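Local coordinates for cleavage stimulation factor 77 (Encephalitozoon cuniculi, PDB 2UY1), which probably binds mRNA, as a helical-repeat nuclear protein of the suppressor-of-forked family, whose members act in 3'-end processing of pre-mRNA, at residues Glu358-Phe361 and Leu362-Arg366; Arg385-Asp388 and Ser389-Tyr393; Ala16-Glu19 and His20-Leu24. One frame throughout, in Å; residues are numbered along the deposited sequence.

From the N terminus the chain first meets contact 3, within helix 14-26, then runs through a long series of helices before reaching contact 1 in helix 354-367 and contact 2 in helix 384-397. Each pairs successive turns of a single helix, so none closes a loop beyond one helical turn, and the three follow in series without nesting or crossing. Contacts 1 and 2, with centres about 11 Å apart, touch: F361 packs on M390, L362 on S389 and L365 on Y393, which ties their two helices together. Contact 3 lies on the opposite side of the chain's centre, its centre about 60 Å from that of contact 1.

Contact 1: Glu358-Phe361 and Leu362-Arg366; sequences EEFF and LFLLR
One turn apart, F360 and L364 are steered together by their first torsions: CG of F360 stands anti to the backbone N (chi1 -169°), while CG of L364 lies beside its own N (chi1 -69°), which turns the leucine back toward the ring. Its methyl CD1 then touches CE1 of F360 at 3.5 Å, coming at a slant to the ring. L362 leans back in the same manner onto E358, and its CD1 rests 3.6 Å from the glutamate CG, the two chains running alongside each other. The aliphatic part of E358 thus serves as apolar surface, while its OE1 is hydrogen-bonded to T383 OG1. F361 and L365 also lie side by side, with CZ of the ring 4.0 Å from CD2 of the leucine; further along the same side of the ring, CD2 of F361 lies 3.9 Å from CD2 of L362.

The polar side is organised differently. One water donates to E359 O (2.6 Å) and to E359 OE1 (2.8 Å) and accepts from R366 NH1 (2.9 Å). It joins two side chains whose charged atoms do not touch, and gives E359 O a second donor beside F363 N. Charged residues suit this partly exposed strip, just as phenylalanine and leucine suit the buried ones: the ring of F360 meets that of F343, nearly parallel to it, and F361 packs on F377. Helices 337-349, 370-379 and 384-397 all press on this one, as befits a helix packed between neighbours in the HAT (half-a-TPR) type of helical repeat fold of the suppressor-of-forked family.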
loop_
_atom_site.group_PDB
_atom_site.type_symbol
_atom_site.label_atom_id
_atom_site.label_comp_id
_atom_site.label_asym_id
_atom_site.label_seq_id
_atom_site.Cartn_x
_atom_site.Cartn_y
_atom_site.Cartn_z
ATOM N N GLU B 358 16.193 3.192 -3.204
ATOM C CA GLU B 358 14.876 3.751 -2.897
ATOM C C GLU B 358 14.818 4.549 -1.614
ATOM O O GLU B 358 14.212 5.616 -1.593
ATOM C CB GLU B 358 13.790 2.661 -2.902
ATOM C CG GLU B 358 12.353 3.161 -2.570
ATOM C CD GLU B 358 11.257 2.121 -2.838
ATOM O OE1 GLU B 358 11.059 1.665 -4.002
ATOM O OE2 GLU B 358 10.514 1.817 -1.884
ATOM N N GLU B 359 15.425 4.018 -0.540
ATOM C CA GLU B 359 15.393 4.673 0.745
ATOM C C GLU B 359 16.241 5.908 0.709
ATOM O O GLU B 359 15.890 6.808 1.398
ATOM C CB GLU B 359 15.872 3.762 1.892
ATOM C CG GLU B 359 14.944 2.604 2.287
ATOM C CD GLU B 359 13.597 3.040 2.881
ATOM O OE1 GLU B 359 13.597 4.055 3.579
ATOM O OE2 GLU B 359 12.542 2.375 2.650
ATOM N N PHE B 360 17.336 5.925 -0.076
ATOM C CA PHE B 360 18.191 7.125 -0.274
ATOM C C PHE B 360 17.417 8.190 -1.061
ATOM O O PHE B 360 17.439 9.321 -0.677
ATOM C CB PHE B 360 19.442 6.772 -1.098
ATOM C CG PHE B 360 20.542 7.843 -1.148
ATOM C CD1 PHE B 360 20.492 8.994 -0.398
ATOM C CD2 PHE B 360 21.693 7.621 -1.951
ATOM C CE1 PHE B 360 21.502 9.941 -0.442
ATOM C CE2 PHE B 360 22.689 8.553 -2.012
ATOM C CZ PHE B 360 22.596 9.724 -1.284
ATOM N N PHE B 361 16.812 7.829 -2.186
ATOM C CA PHE B 361 16.089 8.810 -2.956
ATOM C C PHE B 361 14.949 9.408 -2.180
ATOM O O PHE B 361 14.772 10.615 -2.197
ATOM C CB PHE B 361 15.639 8.272 -4.314
ATOM C CG PHE B 361 14.687 9.214 -5.031
ATOM C CD1 PHE B 361 15.159 10.462 -5.529
ATOM C CD2 PHE B 361 13.332 8.893 -5.143
ATOM C CE1 PHE B 361 14.279 11.411 -6.147
ATOM C CE2 PHE B 361 12.435 9.826 -5.786
ATOM C CZ PHE B 361 12.968 11.086 -6.295
ATOM N N LEU B 362 14.188 8.592 -1.484
ATOM C CA LEU B 362 12.932 9.066 -0.859
ATOM C C LEU B 362 13.228 9.864 0.395
ATOM O O LEU B 362 12.488 10.773 0.785
ATOM C CB LEU B 362 11.987 7.920 -0.520
ATOM C CG LEU B 362 11.357 7.142 -1.698
ATOM C CD1 LEU B 362 10.593 5.971 -1.145
ATOM C CD2 LEU B 362 10.428 7.991 -2.656
ATOM N N PHE B 363 14.339 9.496 1.036
ATOM C CA PHE B 363 14.881 10.275 2.138
ATOM C C PHE B 363 15.271 11.648 1.598
ATOM O O PHE B 363 15.002 12.658 2.196
ATOM C CB PHE B 363 16.156 9.624 2.701
ATOM C CG PHE B 363 16.922 10.530 3.638
ATOM C CD1 PHE B 363 16.469 10.750 4.956
ATOM C CD2 PHE B 363 18.097 11.133 3.239
ATOM C CE1 PHE B 363 17.187 11.606 5.831
ATOM C CE2 PHE B 363 18.808 12.010 4.096
ATOM C CZ PHE B 363 18.346 12.253 5.391
ATOM N N LEU B 364 16.004 11.725 0.503
ATOM C CA LEU B 364 16.386 13.107 0.079
ATOM C C LEU B 364 15.128 13.951 -0.317
ATOM O O LEU B 364 15.032 15.158 -0.104
ATOM C CB LEU B 364 17.367 13.024 -1.104
ATOM C CG LEU B 364 18.765 12.465 -0.778
ATOM C CD1 LEU B 364 19.575 12.337 -2.069
ATOM C CD2 LEU B 364 19.517 13.383 0.223
ATOM N N LEU B 365 14.183 13.335 -0.978
ATOM C CA LEU B 365 13.022 14.102 -1.421
ATOM C C LEU B 365 12.173 14.519 -0.179
ATOM O O LEU B 365 11.710 15.678 -0.081
ATOM C CB LEU B 365 12.231 13.245 -2.422
ATOM C CG LEU B 365 11.183 13.882 -3.315
ATOM C CD1 LEU B 365 11.883 14.651 -4.367
ATOM C CD2 LEU B 365 10.289 12.714 -3.842
ATOM N N ARG B 366 12.053 13.631 0.805
ATOM C CA ARG B 366 11.181 13.935 1.961
ATOM C C ARG B 366 11.675 15.001 2.906
ATOM O O ARG B 366 10.885 15.755 3.460
ATOM C CB ARG B 366 10.784 12.717 2.771
ATOM C CG ARG B 366 11.738 12.294 3.835
ATOM C CD ARG B 366 11.078 11.246 4.806
ATOM N NE ARG B 366 10.626 10.049 4.068
ATOM C CZ ARG B 366 11.344 8.925 3.923
ATOM N NH1 ARG B 366 12.562 8.837 4.501
ATOM N NH2 ARG B 366 10.829 7.882 3.213
HETATM O O HOH W 1 14.193 6.741 3.319
#

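Contact 2: Arg385-Asp388 and Ser389-Tyr393; sequences RMWD and SMIEY
S389 grips R385 O twice, a serine-to-carbonyl bond one turn back that is a familiar motif of α-helices, here in a helix of the TPR-like repeat fold. Among the hydrogen bonds, S389 N reaches R385 O at 2.9 Å and S389 OG donates to R385 O at 2.8 Å, the two coming from opposite faces of the carbonyl plane. With OG beside the backbone N (chi1 -51°), the hydroxyl points back along the helix. Serine therefore suits a place facing helix 354-367: it is small, and its polar atom is satisfied at home. The regular backbone bonds continue with M390 N to M386 O at 3.0 Å, I391 N to W387 O and E392 N to D388 O.

The charged ends of D388 and R385 turn to other helices. D388 OD1 forms a salt bridge with K410 NZ of helix 400-415, and the exposed R385, extended from CG to NE, makes a long, weak ion pair with E358.

The apolar contacts involve M390, W387 and I391. M390 bends at both its second and third torsions and packs on F377, a path for which flexible methionine is apt; W387 meets F377 edge-to-face, and its broad indole also covers Q409 and K410. The indole and the isoleucine barely meet, CE3 of W387 lying 4.4 Å from CD1 of I391. The isoleucine instead folds over the helix backbone, placing its CG1 only 3.3 Å from W387 O.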
loop_
_atom_site.group_PDB
_atom_site.type_symbol
_atom_site.label_atom_id
_atom_site.label_comp_id
_atom_site.label_asym_id
_atom_site.label_seq_id
_atom_site.Cartn_x
_atom_site.Cartn_y
_atom_site.Cartn_z
ATOM N N ARG B 385 7.815 2.942 -7.274
ATOM C CA ARG B 385 7.545 3.860 -6.190
ATOM C C ARG B 385 8.454 5.101 -6.286
ATOM O O ARG B 385 7.980 6.159 -6.032
ATOM C CB ARG B 385 7.676 3.226 -4.826
ATOM C CG ARG B 385 7.168 4.139 -3.718
ATOM C CD ARG B 385 7.802 3.792 -2.383
ATOM N NE ARG B 385 6.968 4.266 -1.291
ATOM C CZ ARG B 385 7.099 3.903 -0.021
ATOM N NH1 ARG B 385 8.052 3.037 0.340
ATOM N NH2 ARG B 385 6.262 4.413 0.890
ATOM N N MET B 386 9.712 4.953 -6.702
ATOM C CA MET B 386 10.661 6.054 -6.888
ATOM C C MET B 386 10.150 6.903 -8.051
ATOM O O MET B 386 9.967 8.079 -7.889
ATOM C CB MET B 386 12.079 5.522 -7.208
ATOM C CG MET B 386 12.846 4.988 -5.980
ATOM S SD MET B 386 14.303 4.005 -6.521
ATOM C CE MET B 386 15.390 5.422 -6.936
ATOM N N TRP B 387 9.883 6.286 -9.204
ATOM C CA TRP B 387 9.167 6.977 -10.322
ATOM C C TRP B 387 7.915 7.757 -9.892
ATOM O O TRP B 387 7.801 8.979 -10.147
ATOM C CB TRP B 387 8.814 5.975 -11.442
ATOM C CG TRP B 387 9.929 5.686 -12.453
ATOM C CD1 TRP B 387 10.547 4.478 -12.680
ATOM C CD2 TRP B 387 10.525 6.620 -13.345
ATOM N NE1 TRP B 387 11.483 4.612 -13.682
ATOM C CE2 TRP B 387 11.487 5.925 -14.100
ATOM C CE3 TRP B 387 10.302 7.992 -13.619
ATOM C CZ2 TRP B 387 12.234 6.552 -15.087
ATOM C CZ3 TRP B 387 11.070 8.595 -14.566
ATOM C CH2 TRP B 387 12.048 7.888 -15.264
ATOM N N ASP B 388 6.970 7.097 -9.257
ATOM C CA ASP B 388 5.754 7.771 -8.791
ATOM C C ASP B 388 5.950 8.898 -7.757
ATOM O O ASP B 388 5.213 9.921 -7.806
ATOM C CB ASP B 388 4.769 6.808 -8.219
ATOM C CG ASP B 388 4.331 5.770 -9.218
ATOM O OD1 ASP B 388 4.551 5.967 -10.421
ATOM O OD2 ASP B 388 3.718 4.786 -8.793
ATOM N N SER B 389 6.908 8.762 -6.845
ATOM C CA SER B 389 7.237 9.887 -5.903
ATOM C C SER B 389 7.814 11.075 -6.611
ATOM O O SER B 389 7.407 12.233 -6.342
ATOM C CB SER B 389 8.187 9.407 -4.788
ATOM O OG SER B 389 7.626 8.231 -4.206
ATOM N N MET B 390 8.720 10.831 -7.555
ATOM C CA MET B 390 9.315 11.920 -8.334
ATOM C C MET B 390 8.287 12.596 -9.257
ATOM O O MET B 390 8.276 13.799 -9.407
ATOM C CB MET B 390 10.560 11.398 -9.115
ATOM C CG MET B 390 11.375 12.426 -9.876
ATOM S SD MET B 390 12.275 13.536 -8.719
ATOM C CE MET B 390 11.101 14.788 -8.505
ATOM N N ILE B 391 7.429 11.821 -9.909
ATOM C CA ILE B 391 6.344 12.384 -10.756
ATOM C C ILE B 391 5.385 13.228 -9.906
ATOM O O ILE B 391 4.928 14.300 -10.343
ATOM C CB ILE B 391 5.553 11.208 -11.534
ATOM C CG1 ILE B 391 6.429 10.654 -12.692
ATOM C CG2 ILE B 391 4.117 11.717 -12.048
ATOM C CD1 ILE B 391 6.075 9.183 -13.198
ATOM N N GLU B 392 5.026 12.748 -8.728
ATOM C CA GLU B 392 4.088 13.484 -7.858
ATOM C C GLU B 392 4.717 14.782 -7.325
ATOM O O GLU B 392 4.100 15.869 -7.361
ATOM C CB GLU B 392 3.622 12.641 -6.662
ATOM C CG GLU B 392 2.672 13.406 -5.588
ATOM C CD GLU B 392 1.211 13.619 -6.041
ATOM O OE1 GLU B 392 0.894 13.482 -7.251
ATOM O OE2 GLU B 392 0.337 13.930 -5.196
ATOM N N TYR B 393 5.947 14.664 -6.861
ATOM C CA TYR B 393 6.771 15.902 -6.523
ATOM C C TYR B 393 6.887 17.001 -7.618
ATOM O O TYR B 393 6.638 18.181 -7.361
ATOM C CB TYR B 393 8.156 15.454 -6.100
ATOM C CG TYR B 393 9.005 16.578 -5.497
ATOM C CD1 TYR B 393 8.996 16.812 -4.128
ATOM C CD2 TYR B 393 9.773 17.390 -6.296
ATOM C CE1 TYR B 393 9.812 17.795 -3.560
ATOM C CE2 TYR B 393 10.587 18.407 -5.741
ATOM C CZ TYR B 393 10.587 18.584 -4.394
ATOM O OH TYR B 393 11.346 19.570 -3.824
#

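Contact 3: Ala16-Glu19 and His20-Leu24; sequences AIME and HARRL
R23 folds back along the helix onto E19, one turn earlier, and each step of its chain passes that residue's carbonyl. CB and CG both lie 3.6 Å from E19 O, the atom that also accepts the backbone bond from R23 N at 3.1 Å, and CD follows at 4.1 Å from E19 O. A bend at the third torsion (chi3 -98°) then curls the chain over. NE comes within 3.4 Å of E19 O, but at a poor angle for a hydrogen bond, since the oxygen stands over a face of the guanidinium, 3.8 Å from CZ. At the tip, NH2 approaches E19 C at 3.6 Å, while CA of H20 also packs on a face of the group. The carboxylate of E19 is not in contact, its OE2 5.0 Å from NH2 of R23, so no salt bridge forms, though the opposite charges may still attract each other.

Arginine and glutamate suit this exposed side because their long charged chains can lie along the helix surface with their ends toward solvent; elsewhere M18 lies alongside R22. In a fold without strands, helix 14-26 sits against two helices: H20 and A21 pack on L36 of helix 30-40, and M18 on L49 and L52 of helix 47-57.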
loop_
_atom_site.group_PDB
_atom_site.type_symbol
_atom_site.label_atom_id
_atom_site.label_comp_id
_atom_site.label_asym_id
_atom_site.label_seq_id
_atom_site.Cartn_x
_atom_site.Cartn_y
_atom_site.Cartn_z
ATOM N N ALA B 16 10.453 -32.703 32.110
ATOM C CA ALA B 16 11.598 -33.598 32.056
ATOM C C ALA B 16 12.223 -33.812 33.446
ATOM O O ALA B 16 12.806 -34.847 33.739
ATOM C CB ALA B 16 12.613 -33.060 31.099
ATOM N N ILE B 17 12.121 -32.802 34.290
ATOM C CA ILE B 17 12.439 -32.951 35.723
ATOM C C ILE B 17 11.400 -33.870 36.392
ATOM O O ILE B 17 11.739 -34.763 37.135
ATOM C CB ILE B 17 12.483 -31.542 36.380
ATOM C CG1 ILE B 17 13.510 -30.676 35.631
ATOM C CG2 ILE B 17 12.695 -31.651 37.907
ATOM C CD1 ILE B 17 13.437 -29.164 35.913
ATOM N N MET B 18 10.136 -33.653 36.053
ATOM C CA MET B 18 9.003 -34.439 36.519
ATOM C C MET B 18 9.130 -35.936 36.220
ATOM O O MET B 18 8.983 -36.793 37.107
ATOM C CB MET B 18 7.747 -33.876 35.843
ATOM C CG MET B 18 6.460 -34.345 36.397
ATOM S SD MET B 18 6.375 -34.282 38.194
ATOM C CE MET B 18 4.718 -34.944 38.308
ATOM N N GLU B 19 9.419 -36.231 34.962
ATOM C CA GLU B 19 9.540 -37.591 34.462
ATOM C C GLU B 19 10.761 -38.297 35.034
ATOM O O GLU B 19 10.672 -39.465 35.327
ATOM C CB GLU B 19 9.536 -37.597 32.928
ATOM C CG GLU B 19 8.109 -37.662 32.300
ATOM C CD GLU B 19 8.020 -37.106 30.855
ATOM O OE1 GLU B 19 6.864 -36.805 30.392
ATOM O OE2 GLU B 19 9.095 -36.960 30.187
ATOM N N HIS B 20 11.874 -37.577 35.195
ATOM C CA HIS B 20 13.084 -38.074 35.881
ATOM C C HIS B 20 12.792 -38.409 37.345
ATOM O O HIS B 20 13.081 -39.547 37.806
ATOM C CB HIS B 20 14.213 -37.047 35.755
ATOM C CG HIS B 20 15.514 -37.477 36.376
ATOM N ND1 HIS B 20 16.055 -38.730 36.190
ATOM C CD2 HIS B 20 16.397 -36.800 37.145
ATOM C CE1 HIS B 20 17.205 -38.810 36.834
ATOM N NE2 HIS B 20 17.424 -37.662 37.442
ATOM N N ALA B 21 12.159 -37.454 38.048
ATOM C CA ALA B 21 11.698 -37.634 39.438
ATOM C C ALA B 21 10.818 -38.862 39.631
ATOM O O ALA B 21 11.012 -39.631 40.589
ATOM C CB ALA B 21 10.991 -36.331 40.006
ATOM N N ARG B 22 9.891 -39.067 38.706
ATOM C CA ARG B 22 8.968 -40.202 38.789
ATOM C C ARG B 22 9.693 -41.554 38.544
ATOM O O ARG B 22 9.467 -42.521 39.286
ATOM C CB ARG B 22 7.807 -40.001 37.837
ATOM C CG ARG B 22 6.676 -40.981 37.982
ATOM C CD ARG B 22 5.578 -40.702 36.935
ATOM N NE ARG B 22 4.632 -39.592 37.209
ATOM C CZ ARG B 22 3.885 -39.433 38.317
ATOM N NH1 ARG B 22 3.987 -40.255 39.377
ATOM N NH2 ARG B 22 3.053 -38.398 38.386
ATOM N N ARG B 23 10.556 -41.604 37.517
ATOM C CA ARG B 23 11.492 -42.739 37.308
ATOM C C ARG B 23 12.347 -43.099 38.539
ATOM O O ARG B 23 12.409 -44.299 38.940
ATOM C CB ARG B 23 12.447 -42.463 36.137
ATOM C CG ARG B 23 11.949 -42.784 34.737
ATOM C CD ARG B 23 12.978 -42.376 33.655
ATOM N NE ARG B 23 12.671 -41.065 33.058
ATOM C CZ ARG B 23 13.537 -40.063 32.949
ATOM N NH1 ARG B 23 14.793 -40.207 33.353
ATOM N NH2 ARG B 23 13.155 -38.908 32.422
ATOM N N LEU B 24 13.033 -42.096 39.111
ATOM C CA LEU B 24 13.823 -42.259 40.364
ATOM C C LEU B 24 13.009 -42.762 41.570
ATOM O O LEU B 24 13.516 -43.566 42.390
ATOM C CB LEU B 24 14.487 -40.949 40.768
ATOM C CG LEU B 24 15.646 -40.418 39.930
ATOM C CD1 LEU B 24 16.054 -39.039 40.466
ATOM C CD2 LEU B 24 16.826 -41.410 39.958
#